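ABC transporter periplasmic-binding protein YtfQ (Mycobacterium smegmatis, PDB 6HB0) probably binds a sugar, L-arabinofuranose being the likely one, in the periplasm and delivers it to an ABC transporter for uptake. Local coordinates at residues 20-25 / 76-81; 146-151 / 177-182. All coordinates share one frame; numbering follows the deposited sequence.

Interaction 1: residues 20-25 / 76-81; sequences LTLGFA and VDVIAF
Leu22, Gly23 and Phe24 run alongside Val78, Ile79 and Ala80 as neighbouring parallel strands of an open alpha/beta sheet, in one lobe of the periplasmic binding protein fold. The middle is tight and buried. Gly23 uses both its polar backbone atoms toward 78-81: its N gives to Val78 O, and its O takes Ala80 N at 2.8 Å, nearly straight at 172°. Ala25 N continues the pattern to Ala80 O. On one face, Leu22 CD1 touches Val78 CG1 at 3.8 Å and also reaches Ala80 CB. Phe24 CD1 meets Ala80 CB at 3.7 Å. Helix 269-279 covers this face at Leu22 and Val78. On the other face, Ala25 CB packs on Phe81 CB, and helix 61-73 covers Val76, Ile79 and Phe81. The start of the pair is the more open side, partly exposed at Leu20, Thr21 and Asp77, yet well bonded. Leu20 and Asp77 run past one another head to tail, Leu20 CD2 lying against Asp77 CB. Thr21 O accepts from both Asp77 N and Val78 N. With CG beside its own backbone N (chi1 -61°), Asp77 turns its carboxylate to the first strand. There Asp77 OD2 takes Thr21 N through its anti lone pair, at 2.8 Å and 168°.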
loop_
_atom_site.group_PDB
_atom_site.type_symbol
_atom_site.label_atom_id
_atom_site.label_comp_id
_atom_site.label_asym_id
_atom_site.label_seq_id
_atom_site.Cartn_x
_atom_site.Cartn_y
_atom_site.Cartn_z
ATOM N N LEU A 20 22.517 -1.013 18.269
ATOM C CA LEU A 20 21.875 -2.164 17.654
ATOM C C LEU A 20 22.269 -2.253 16.152
ATOM O O LEU A 20 22.262 -1.262 15.485
ATOM C CB LEU A 20 20.374 -1.962 17.846
ATOM C CG LEU A 20 19.349 -3.056 17.618
ATOM C CD1 LEU A 20 18.996 -3.189 16.134
ATOM C CD2 LEU A 20 19.918 -4.326 18.207
ATOM N N THR A 21 22.637 -3.426 15.645
ATOM C CA THR A 21 22.928 -3.617 14.229
ATOM C C THR A 21 21.785 -4.396 13.547
ATOM O O THR A 21 21.433 -5.510 13.947
ATOM C CB THR A 21 24.294 -4.314 13.986
ATOM O OG1 THR A 21 25.329 -3.476 14.490
ATOM C CG2 THR A 21 24.582 -4.473 12.562
ATOM N N LEU A 22 21.260 -3.796 12.481
ATOM C CA LEU A 22 20.126 -4.307 11.744
ATOM C C LEU A 22 20.556 -4.571 10.340
ATOM O O LEU A 22 20.946 -3.666 9.631
ATOM C CB LEU A 22 19.009 -3.283 11.719
ATOM C CG LEU A 22 17.775 -3.607 10.848
ATOM C CD1 LEU A 22 17.117 -4.866 11.333
ATOM C CD2 LEU A 22 16.723 -2.488 10.891
ATOM N N GLY A 23 20.473 -5.831 9.926
ATOM C CA GLY A 23 20.661 -6.151 8.526
ATOM C C GLY A 23 19.334 -6.088 7.799
ATOM O O GLY A 23 18.372 -6.713 8.235
ATOM N N PHE A 24 19.278 -5.333 6.707
ATOM C CA PHE A 24 18.054 -5.248 5.928
ATOM C C PHE A 24 18.273 -5.663 4.478
ATOM O O PHE A 24 19.014 -4.994 3.760
ATOM C CB PHE A 24 17.506 -3.830 5.927
ATOM C CG PHE A 24 16.148 -3.742 5.306
ATOM C CD1 PHE A 24 15.026 -4.052 6.045
ATOM C CD2 PHE A 24 15.992 -3.459 3.966
ATOM C CE1 PHE A 24 13.764 -4.003 5.482
ATOM C CE2 PHE A 24 14.730 -3.437 3.387
ATOM C CZ PHE A 24 13.620 -3.689 4.151
ATOM N N ALA A 25 17.625 -6.743 4.043
ATOM C CA ALA A 25 17.724 -7.199 2.642
ATOM C C ALA A 25 16.511 -6.707 1.858
ATOM O O ALA A 25 15.360 -7.217 2.015
ATOM C CB ALA A 25 17.819 -8.694 2.594
ATOM N N VAL A 76 24.927 -9.713 12.928
ATOM C CA VAL A 76 23.992 -8.622 13.193
ATOM C C VAL A 76 23.061 -9.045 14.336
ATOM O O VAL A 76 22.913 -10.230 14.633
ATOM C CB VAL A 76 23.176 -8.223 11.958
ATOM C CG1 VAL A 76 24.072 -7.830 10.792
ATOM C CG2 VAL A 76 22.238 -9.325 11.555
ATOM N N ASP A 77 22.436 -8.068 14.973
ATOM C CA ASP A 77 21.528 -8.314 16.077
ATOM C C ASP A 77 20.127 -8.710 15.619
ATOM O O ASP A 77 19.455 -9.476 16.280
ATOM C CB ASP A 77 21.440 -7.076 16.957
ATOM C CG ASP A 77 22.822 -6.685 17.565
ATOM O OD1 ASP A 77 23.488 -7.541 18.170
ATOM O OD2 ASP A 77 23.241 -5.544 17.397
ATOM N N VAL A 78 19.708 -8.148 14.494
ATOM C CA VAL A 78 18.368 -8.333 13.940
ATOM C C VAL A 78 18.464 -8.350 12.425
ATOM O O VAL A 78 19.255 -7.642 11.837
ATOM C CB VAL A 78 17.429 -7.164 14.345
ATOM C CG1 VAL A 78 15.999 -7.406 13.875
ATOM C CG2 VAL A 78 17.448 -6.973 15.855
ATOM N N ILE A 79 17.665 -9.190 11.784
ATOM C CA ILE A 79 17.611 -9.238 10.343
ATOM C C ILE A 79 16.162 -8.909 9.944
ATOM O O ILE A 79 15.195 -9.429 10.525
ATOM C CB ILE A 79 17.987 -10.627 9.801
ATOM C CG1 ILE A 79 19.504 -10.794 9.840
ATOM C CG2 ILE A 79 17.523 -10.805 8.351
ATOM C CD1 ILE A 79 19.933 -12.253 9.666
ATOM N N ALA A 80 16.019 -8.022 8.978
ATOM C CA ALA A 80 14.738 -7.756 8.409
ATOM C C ALA A 80 14.890 -7.854 6.913
ATOM O O ALA A 80 15.944 -7.561 6.363
ATOM C CB ALA A 80 14.241 -6.383 8.817
ATOM N N PHE A 81 13.826 -8.300 6.267
ATOM C CA PHE A 81 13.811 -8.258 4.825
ATOM C C PHE A 81 12.408 -8.193 4.280
ATOM O O PHE A 81 11.443 -8.481 4.963
ATOM C CB PHE A 81 14.568 -9.437 4.217
ATOM C CG PHE A 81 13.934 -10.787 4.442
ATOM C CD1 PHE A 81 14.059 -11.432 5.663
ATOM C CD2 PHE A 81 13.334 -11.479 3.378
ATOM C CE1 PHE A 81 13.542 -12.677 5.863
ATOM C CE2 PHE A 81 12.813 -12.741 3.578
ATOM C CZ PHE A 81 12.895 -13.329 4.834
#

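Interaction 2: residues 146-151 / 177-182; sequences GPVNIV and PNLKIV
Val148 and Leu179 stand next to each other with their branches directed alike, Leu179 CD2 against Val148 CB at 3.7 Å. CD2 lies about equally far from the two methyls of Val148. Ile150 comes in at a slant. With CG1 beside its backbone N (chi1 -60°) and the chain extended beyond it (chi2 166°), Ile150 CD1 reaches back to Leu179 CB at 4.0 Å. Ile150 CB faces Ile181 CG1 more distantly. Helix 160-173 packs on Ile150, Leu179 and Ile181, and helix 126-140 also touches Ile150 and Leu179. The two strands and helix 160-173 form a beta-alpha-beta unit, whose second strand is at the edge of its sheet. The backbones are stitched by four bonds. Lys180 uses both its polar backbone atoms: its N gives to Val148 O at 2.9 Å, and its O takes Ile150 N. Val148 N to Asn178 O and Val182 N to Ile150 O complete the set. Asn149, on the face of Lys180, meets Val182 at about a right angle, and Asn149 OD1 comes to 3.5 Å from Val182 CG1. Asn149 ND2 is hydrogen-bonded to Gln207 O, outside the two segments. The extended Lys180 chain leads away from the first strand. At the far end, Val182 CG2 meets Val151 CG1 obliquely at 3.9 Å.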
loop_
_atom_site.group_PDB
_atom_site.type_symbol
_atom_site.label_atom_id
_atom_site.label_comp_id
_atom_site.label_asym_id
_atom_site.label_seq_id
_atom_site.Cartn_x
_atom_site.Cartn_y
_atom_site.Cartn_z
ATOM N N GLY A 146 -32.579 5.689 -5.777
ATOM C CA GLY A 146 -32.557 4.825 -6.982
ATOM C C GLY A 146 -31.378 3.869 -6.916
ATOM O O GLY A 146 -30.574 3.957 -6.002
ATOM N N PRO A 147 -31.315 2.899 -7.824
ATOM C CA PRO A 147 -30.198 1.970 -7.741
ATOM C C PRO A 147 -28.849 2.699 -7.856
ATOM O O PRO A 147 -28.757 3.759 -8.524
ATOM C CB PRO A 147 -30.422 1.046 -8.946
ATOM C CG PRO A 147 -31.863 1.179 -9.284
ATOM C CD PRO A 147 -32.190 2.603 -8.977
ATOM N N VAL A 148 -27.815 2.162 -7.199
ATOM C CA VAL A 148 -26.476 2.770 -7.306
ATOM C C VAL A 148 -25.564 1.869 -8.139
ATOM O O VAL A 148 -25.172 0.790 -7.708
ATOM C CB VAL A 148 -25.893 3.101 -5.944
ATOM C CG1 VAL A 148 -24.515 3.747 -6.085
ATOM C CG2 VAL A 148 -26.832 4.073 -5.222
ATOM N N ASN A 149 -25.293 2.316 -9.362
ATOM C CA ASN A 149 -24.510 1.520 -10.288
ATOM C C ASN A 149 -23.034 1.894 -10.200
ATOM O O ASN A 149 -22.650 3.032 -10.474
ATOM C CB ASN A 149 -25.043 1.689 -11.692
ATOM C CG ASN A 149 -26.417 1.007 -11.887
ATOM O OD1 ASN A 149 -26.845 0.196 -11.111
ATOM N ND2 ASN A 149 -27.048 1.323 -12.953
ATOM N N ILE A 150 -22.243 0.922 -9.800
ATOM C CA ILE A 150 -20.815 1.100 -9.593
ATOM C C ILE A 150 -20.107 0.413 -10.750
ATOM O O ILE A 150 -20.468 -0.701 -11.107
ATOM C CB ILE A 150 -20.366 0.423 -8.295
ATOM C CG1 ILE A 150 -21.096 1.031 -7.096
ATOM C CG2 ILE A 150 -18.849 0.575 -8.106
ATOM C CD1 ILE A 150 -20.955 0.189 -5.835
ATOM N N VAL A 151 -19.128 1.087 -11.344
ATOM C CA VAL A 151 -18.209 0.388 -12.219
ATOM C C VAL A 151 -16.836 0.350 -11.573
ATOM O O VAL A 151 -16.463 1.265 -10.860
ATOM C CB VAL A 151 -18.178 0.974 -13.614
ATOM C CG1 VAL A 151 -19.595 0.928 -14.219
ATOM C CG2 VAL A 151 -17.534 2.354 -13.673
ATOM N N PRO A 177 -27.558 -3.621 -0.410
ATOM C CA PRO A 177 -27.694 -4.286 -1.711
ATOM C C PRO A 177 -28.244 -3.402 -2.864
ATOM O O PRO A 177 -28.281 -3.853 -4.016
ATOM C CB PRO A 177 -28.589 -5.483 -1.402
ATOM C CG PRO A 177 -29.290 -5.120 -0.112
ATOM C CD PRO A 177 -28.752 -3.830 0.429
ATOM N N ASN A 178 -28.616 -2.165 -2.563
ATOM C CA ASN A 178 -28.854 -1.180 -3.612
ATOM C C ASN A 178 -27.562 -0.801 -4.352
ATOM O O ASN A 178 -27.627 -0.218 -5.425
ATOM C CB ASN A 178 -29.509 0.085 -3.056
ATOM C CG ASN A 178 -30.954 -0.138 -2.598
ATOM O OD1 ASN A 178 -31.638 -1.068 -3.042
ATOM N ND2 ASN A 178 -31.423 0.728 -1.703
ATOM N N LEU A 179 -26.402 -1.115 -3.770
ATOM C CA LEU A 179 -25.123 -0.862 -4.411
ATOM C C LEU A 179 -24.803 -2.056 -5.259
ATOM O O LEU A 179 -24.662 -3.165 -4.756
ATOM C CB LEU A 179 -24.013 -0.682 -3.381
ATOM C CG LEU A 179 -24.219 0.345 -2.271
ATOM C CD1 LEU A 179 -22.872 0.626 -1.633
ATOM C CD2 LEU A 179 -24.842 1.610 -2.777
ATOM N N LYS A 180 -24.669 -1.839 -6.544
ATOM C CA LYS A 180 -24.373 -2.955 -7.427
ATOM C C LYS A 180 -23.213 -2.643 -8.344
ATOM O O LYS A 180 -23.177 -1.615 -9.001
ATOM C CB LYS A 180 -25.611 -3.293 -8.252
ATOM C CG LYS A 180 -26.379 -4.446 -7.630
ATOM C CD LYS A 180 -27.862 -4.409 -7.925
ATOM C CE LYS A 180 -28.484 -5.724 -7.465
ATOM N NZ LYS A 180 -29.948 -5.680 -7.688
ATOM N N ILE A 181 -22.273 -3.557 -8.407
ATOM C CA ILE A 181 -21.247 -3.440 -9.393
ATOM C C ILE A 181 -21.784 -3.936 -10.752
ATOM O O ILE A 181 -21.996 -5.120 -10.917
ATOM C CB ILE A 181 -20.031 -4.231 -8.985
ATOM C CG1 ILE A 181 -19.471 -3.654 -7.663
ATOM C CG2 ILE A 181 -18.994 -4.188 -10.124
ATOM C CD1 ILE A 181 -18.487 -4.590 -7.003
ATOM N N VAL A 182 -21.957 -3.025 -11.698
ATOM C CA VAL A 182 -22.579 -3.380 -12.987
ATOM C C VAL A 182 -21.537 -3.653 -14.065
ATOM O O VAL A 182 -21.859 -4.151 -15.123
ATOM C CB VAL A 182 -23.625 -2.328 -13.458
ATOM C CG1 VAL A 182 -24.808 -2.292 -12.494
ATOM C CG2 VAL A 182 -23.008 -0.951 -13.650
#

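In the fold
From the N terminus, the chain enters the first lobe on strand 21-26. It then makes helix 38-48, strand 51-56 and helix 61-73 before interaction 1 brings strand 78-81 alongside the first strand. Strand 51-56 takes the other side of 21-26, so 21-26 sits between the two. The chain later passes into a second sheet. There interaction 2 closes a shorter loop, through helix 160-173, between strand 148-154 and edge strand 179-186. The two loops follow in series and neither nest nor cross. The centres of interactions 1 and 2 are about 49 Å apart, on opposite sides of the chain's centre. Each joins two adjacent strands, one pair in each of the two sheets.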